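Local atomic coordinates of predicted phosphatase, HAD family (Clostridium acetobutylicum, PDB entry 3MC1), a protein that is probably a phosphatase of the haloacid dehalogenase (HAD) superfamily, though its substrate is not established. Residues 7-19 / 87-99. Residues are numbered along the deposited sequence; the frame is centred on the assembly and turned at random.
Sequences VLFDLDGTLTDSA and VYDGIEALLSSLK. With NA (sodium ion), chain C.
The Y88 ring lies along the backbone of 15-17, with D17 CB over one face, 4.0 Å from the ring centroid, a CH-pi contact. With D17 CG anti to its N (chi1 -178°) and chi2 near zero, the carboxylate runs almost parallel to the ring, 3° apart, offset past its CE1-OH side on the same face as CB. At the ring's edge, in its plane, Y88 OH meets G13 CA at 3.5 Å. Y88 N donates a nearly straight hydrogen bond to L15 O (3.1 Å, 167°), next to the single T16-V87 bridge. Beyond it L15 and I91 cross at about a right angle, L15 CD2 lying 3.8 Å from I91 CG2. Farther along helix 91-99, L98 CD1 meets F9 CZ in the ring plane at 3.8 Å, while L94 and L95 approach obliquely. Through these side chains the helix, nearly antiparallel to it, meets strand 7-9, a central strand of the parallel Rossmann-like sheet of HAD hydrolases. D10, D12 and T14 fit the DxDx(T/V) signature at this strand's end. D10 OD2 (2.1 Å) and D12 O (2.2 Å) bind the sodium ion with D167 and two waters. L11 O accepts from T14 N, L15 N and T16 N, curling the loop toward Y88. S18 OG donates to D12 OD1 (2.6 Å), whose other oxygen is salt-bridged to K111. Y187 meets the Y88 ring edge-to-face and hydrogen-bonds T14 O.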
loop_
_atom_site.group_PDB
_atom_site.type_symbol
_atom_site.label_atom_id
_atom_site.label_comp_id
_atom_site.label_asym_id
_atom_site.label_seq_id
_atom_site.Cartn_x
_atom_site.Cartn_y
_atom_site.Cartn_z
ATOM N N VAL A 7 -10.010 5.146 9.477
ATOM C CA VAL A 7 -8.879 4.241 9.452
ATOM C C VAL A 7 -8.435 4.105 7.987
ATOM O O VAL A 7 -9.173 3.573 7.156
ATOM C CB VAL A 7 -9.266 2.844 9.986
ATOM C CG1 VAL A 7 -8.037 1.948 10.006
ATOM C CG2 VAL A 7 -9.885 2.941 11.404
ATOM N N LEU A 8 -7.247 4.622 7.679
ATOM C CA LEU A 8 -6.684 4.528 6.328
ATOM C C LEU A 8 -5.741 3.319 6.266
ATOM O O LEU A 8 -4.987 3.060 7.199
ATOM C CB LEU A 8 -5.920 5.808 5.970
ATOM C CG LEU A 8 -6.742 7.000 5.454
ATOM C CD1 LEU A 8 -7.744 7.460 6.512
ATOM C CD2 LEU A 8 -5.801 8.145 5.058
ATOM N N PHE A 9 -5.800 2.583 5.159
ATOM C CA PHE A 9 -4.987 1.387 4.958
ATOM C C PHE A 9 -4.231 1.476 3.642
ATOM O O PHE A 9 -4.755 2.001 2.653
ATOM C CB PHE A 9 -5.863 0.132 4.821
ATOM C CG PHE A 9 -6.627 -0.264 6.067
ATOM C CD1 PHE A 9 -6.115 -1.220 6.938
ATOM C CD2 PHE A 9 -7.897 0.258 6.315
ATOM C CE1 PHE A 9 -6.869 -1.663 8.041
ATOM C CE2 PHE A 9 -8.653 -0.172 7.407
ATOM C CZ PHE A 9 -8.141 -1.135 8.269
ATOM N N ASP A 10 -3.010 0.956 3.619
ATOM C CA ASP A 10 -2.294 0.889 2.352
ATOM C C ASP A 10 -2.868 -0.407 1.777
ATOM O O ASP A 10 -3.604 -1.117 2.475
ATOM C CB ASP A 10 -0.786 0.763 2.549
ATOM C CG ASP A 10 -0.038 0.724 1.224
ATOM O OD1 ASP A 10 -0.455 1.441 0.282
ATOM O OD2 ASP A 10 0.958 -0.022 1.121
ATOM N N LEU A 11 -2.558 -0.727 0.523
ATOM C CA LEU A 11 -3.095 -1.932 -0.101
ATOM C C LEU A 11 -2.131 -3.120 -0.088
ATOM O O LEU A 11 -2.331 -4.077 0.656
ATOM C CB LEU A 11 -3.531 -1.618 -1.545
ATOM C CG LEU A 11 -4.124 -2.736 -2.413
ATOM C CD1 LEU A 11 -5.179 -3.555 -1.666
ATOM C CD2 LEU A 11 -4.758 -2.102 -3.649
ATOM N N ASP A 12 -1.098 -3.054 -0.925
ATOM C CA ASP A 12 -0.095 -4.113 -1.015
ATOM C C ASP A 12 0.660 -4.269 0.304
ATOM O O ASP A 12 1.159 -3.294 0.849
ATOM C CB ASP A 12 0.922 -3.801 -2.128
ATOM C CG ASP A 12 0.280 -3.692 -3.503
ATOM O OD1 ASP A 12 -0.530 -4.577 -3.864
ATOM O OD2 ASP A 12 0.591 -2.723 -4.228
ATOM N N GLY A 13 0.747 -5.497 0.805
ATOM C CA GLY A 13 1.468 -5.738 2.045
ATOM C C GLY A 13 0.702 -5.454 3.330
ATOM O O GLY A 13 1.218 -5.678 4.429
ATOM N N THR A 14 -0.517 -4.947 3.205
ATOM C CA THR A 14 -1.334 -4.649 4.373
ATOM C C THR A 14 -2.662 -5.378 4.247
ATOM O O THR A 14 -3.091 -6.080 5.171
ATOM C CB THR A 14 -1.594 -3.136 4.506
ATOM O OG1 THR A 14 -0.358 -2.462 4.763
ATOM C CG2 THR A 14 -2.553 -2.865 5.654
ATOM N N LEU A 15 -3.318 -5.214 3.102
ATOM C CA LEU A 15 -4.589 -5.884 2.876
ATOM C C LEU A 15 -4.394 -7.132 2.020
ATOM O O LEU A 15 -5.035 -8.165 2.247
ATOM C CB LEU A 15 -5.577 -4.933 2.196
ATOM C CG LEU A 15 -6.013 -3.695 2.987
ATOM C CD1 LEU A 15 -6.908 -2.818 2.123
ATOM C CD2 LEU A 15 -6.744 -4.133 4.260
ATOM N N THR A 16 -3.486 -7.049 1.055
ATOM C CA THR A 16 -3.241 -8.171 0.151
ATOM C C THR A 16 -1.769 -8.573 0.051
ATOM O O THR A 16 -0.881 -7.728 0.086
ATOM C CB THR A 16 -3.721 -7.822 -1.287
ATOM O OG1 THR A 16 -3.042 -6.642 -1.739
ATOM C CG2 THR A 16 -5.207 -7.547 -1.300
ATOM N N ASP A 17 -1.532 -9.878 -0.057
ATOM C CA ASP A 17 -0.189 -10.433 -0.233
ATOM C C ASP A 17 -0.067 -10.472 -1.754
ATOM O O ASP A 17 -0.417 -11.470 -2.391
ATOM C CB ASP A 17 -0.116 -11.855 0.329
ATOM C CG ASP A 17 1.269 -12.458 0.219
ATOM O OD1 ASP A 17 2.169 -11.816 -0.376
ATOM O OD2 ASP A 17 1.456 -13.581 0.731
ATOM N N SER A 18 0.413 -9.377 -2.329
ATOM C CA SER A 18 0.522 -9.246 -3.781
ATOM C C SER A 18 1.896 -9.446 -4.401
ATOM O O SER A 18 2.084 -9.177 -5.588
ATOM C CB SER A 18 0.001 -7.867 -4.181
ATOM O OG SER A 18 0.417 -6.887 -3.240
ATOM N N ALA A 19 2.847 -9.919 -3.607
ATOM C CA ALA A 19 4.215 -10.110 -4.068
ATOM C C ALA A 19 4.387 -10.877 -5.384
ATOM O O ALA A 19 5.157 -10.455 -6.246
ATOM C CB ALA A 19 5.026 -10.782 -2.974
ATOM N N VAL A 87 -5.619 -12.207 -0.468
ATOM C CA VAL A 87 -5.972 -11.338 0.653
ATOM C C VAL A 87 -5.370 -12.002 1.889
ATOM O O VAL A 87 -5.450 -13.223 2.026
ATOM C CB VAL A 87 -7.503 -11.233 0.819
ATOM C CG1 VAL A 87 -7.844 -10.470 2.090
ATOM C CG2 VAL A 87 -8.100 -10.526 -0.384
ATOM N N TYR A 88 -4.745 -11.223 2.772
ATOM C CA TYR A 88 -4.151 -11.800 3.974
ATOM C C TYR A 88 -5.252 -12.399 4.838
ATOM O O TYR A 88 -6.346 -11.836 4.928
ATOM C CB TYR A 88 -3.396 -10.737 4.788
ATOM C CG TYR A 88 -2.049 -10.328 4.227
ATOM C CD1 TYR A 88 -0.947 -11.183 4.294
ATOM C CD2 TYR A 88 -1.874 -9.076 3.636
ATOM C CE1 TYR A 88 0.297 -10.797 3.783
ATOM C CE2 TYR A 88 -0.643 -8.684 3.128
ATOM C CZ TYR A 88 0.436 -9.544 3.199
ATOM O OH TYR A 88 1.641 -9.151 2.654
ATOM N N ASP A 89 -4.967 -13.543 5.459
ATOM C CA ASP A 89 -5.951 -14.187 6.323
ATOM C C ASP A 89 -6.374 -13.225 7.439
ATOM O O ASP A 89 -5.547 -12.499 8.005
ATOM C CB ASP A 89 -5.378 -15.458 6.962
ATOM C CG ASP A 89 -5.063 -16.537 5.945
ATOM O OD1 ASP A 89 -5.888 -16.753 5.028
ATOM O OD2 ASP A 89 -3.998 -17.180 6.071
ATOM N N GLY A 90 -7.665 -13.224 7.742
ATOM C CA GLY A 90 -8.177 -12.375 8.798
ATOM C C GLY A 90 -8.555 -10.970 8.381
ATOM O O GLY A 90 -9.311 -10.308 9.086
ATOM N N ILE A 91 -8.064 -10.513 7.230
ATOM C CA ILE A 91 -8.365 -9.156 6.784
ATOM C C ILE A 91 -9.843 -8.839 6.587
ATOM O O ILE A 91 -10.325 -7.834 7.095
ATOM C CB ILE A 91 -7.597 -8.786 5.485
ATOM C CG1 ILE A 91 -6.129 -8.483 5.813
ATOM C CG2 ILE A 91 -8.255 -7.575 4.818
ATOM C CD1 ILE A 91 -5.928 -7.307 6.758
ATOM N N GLU A 92 -10.574 -9.660 5.845
ATOM C CA GLU A 92 -11.986 -9.356 5.670
ATOM C C GLU A 92 -12.711 -9.346 7.019
ATOM O O GLU A 92 -13.570 -8.499 7.258
ATOM C CB GLU A 92 -12.656 -10.346 4.714
ATOM C CG GLU A 92 -14.153 -10.141 4.612
ATOM C CD GLU A 92 -14.752 -10.789 3.376
ATOM O OE1 GLU A 92 -14.139 -11.733 2.832
ATOM O OE2 GLU A 92 -15.847 -10.365 2.963
ATOM N N ALA A 93 -12.363 -10.287 7.895
ATOM C CA ALA A 93 -12.969 -10.348 9.227
ATOM C C ALA A 93 -12.700 -9.010 9.939
ATOM O O ALA A 93 -13.590 -8.427 10.563
ATOM C CB ALA A 93 -12.365 -11.488 10.009
ATOM N N LEU A 94 -11.469 -8.524 9.819
ATOM C CA LEU A 94 -11.069 -7.251 10.418
ATOM C C LEU A 94 -11.930 -6.100 9.900
ATOM O O LEU A 94 -12.511 -5.346 10.688
ATOM C CB LEU A 94 -9.587 -6.959 10.114
ATOM C CG LEU A 94 -9.085 -5.564 10.537
ATOM C CD1 LEU A 94 -9.167 -5.421 12.059
ATOM C CD2 LEU A 94 -7.663 -5.353 10.065
ATOM N N LEU A 95 -12.010 -5.974 8.574
ATOM C CA LEU A 95 -12.793 -4.917 7.936
ATOM C C LEU A 95 -14.249 -4.944 8.369
ATOM O O LEU A 95 -14.839 -3.896 8.642
ATOM C CB LEU A 95 -12.725 -5.054 6.417
ATOM C CG LEU A 95 -11.326 -4.971 5.802
ATOM C CD1 LEU A 95 -11.406 -5.203 4.287
ATOM C CD2 LEU A 95 -10.738 -3.606 6.100
ATOM N N SER A 96 -14.833 -6.139 8.409
ATOM C CA SER A 96 -16.231 -6.269 8.812
ATOM C C SER A 96 -16.386 -5.772 10.251
ATOM O O SER A 96 -17.233 -4.927 10.528
ATOM C CB SER A 96 -16.683 -7.729 8.720
ATOM O OG SER A 96 -18.072 -7.847 8.984
ATOM N N SER A 97 -15.556 -6.296 11.152
ATOM C CA SER A 97 -15.601 -5.908 12.563
ATOM C C SER A 97 -15.482 -4.392 12.746
ATOM O O SER A 97 -16.237 -3.790 13.514
ATOM C CB SER A 97 -14.484 -6.611 13.338
ATOM O OG SER A 97 -14.509 -6.255 14.717
ATOM N N LEU A 98 -14.547 -3.771 12.032
ATOM C CA LEU A 98 -14.356 -2.330 12.156
ATOM C C LEU A 98 -15.566 -1.516 11.706
ATOM O O LEU A 98 -15.938 -0.550 12.368
ATOM C CB LEU A 98 -13.108 -1.881 11.380
ATOM C CG LEU A 98 -11.761 -2.465 11.815
ATOM C CD1 LEU A 98 -10.648 -1.840 10.968
ATOM C CD2 LEU A 98 -11.524 -2.201 13.303
ATOM N N LYS A 99 -16.183 -1.881 10.587
ATOM C CA LYS A 99 -17.348 -1.133 10.129
ATOM C C LYS A 99 -18.506 -1.325 11.101
ATOM O O LYS A 99 -19.364 -0.455 11.238
ATOM C CB LYS A 99 -17.784 -1.562 8.722
ATOM C CG LYS A 99 -16.930 -0.994 7.605
ATOM C CD LYS A 99 -17.689 -0.961 6.278
ATOM C CE LYS A 99 -18.783 0.103 6.282
ATOM N NZ LYS A 99 -19.555 0.154 4.994
HETATM NA NA NA C . 2.398 -1.526 1.472
HETATM O O HOH W 1 4.064 -3.082 0.808
HETATM O O HOH W 2 3.627 0.310 1.535
#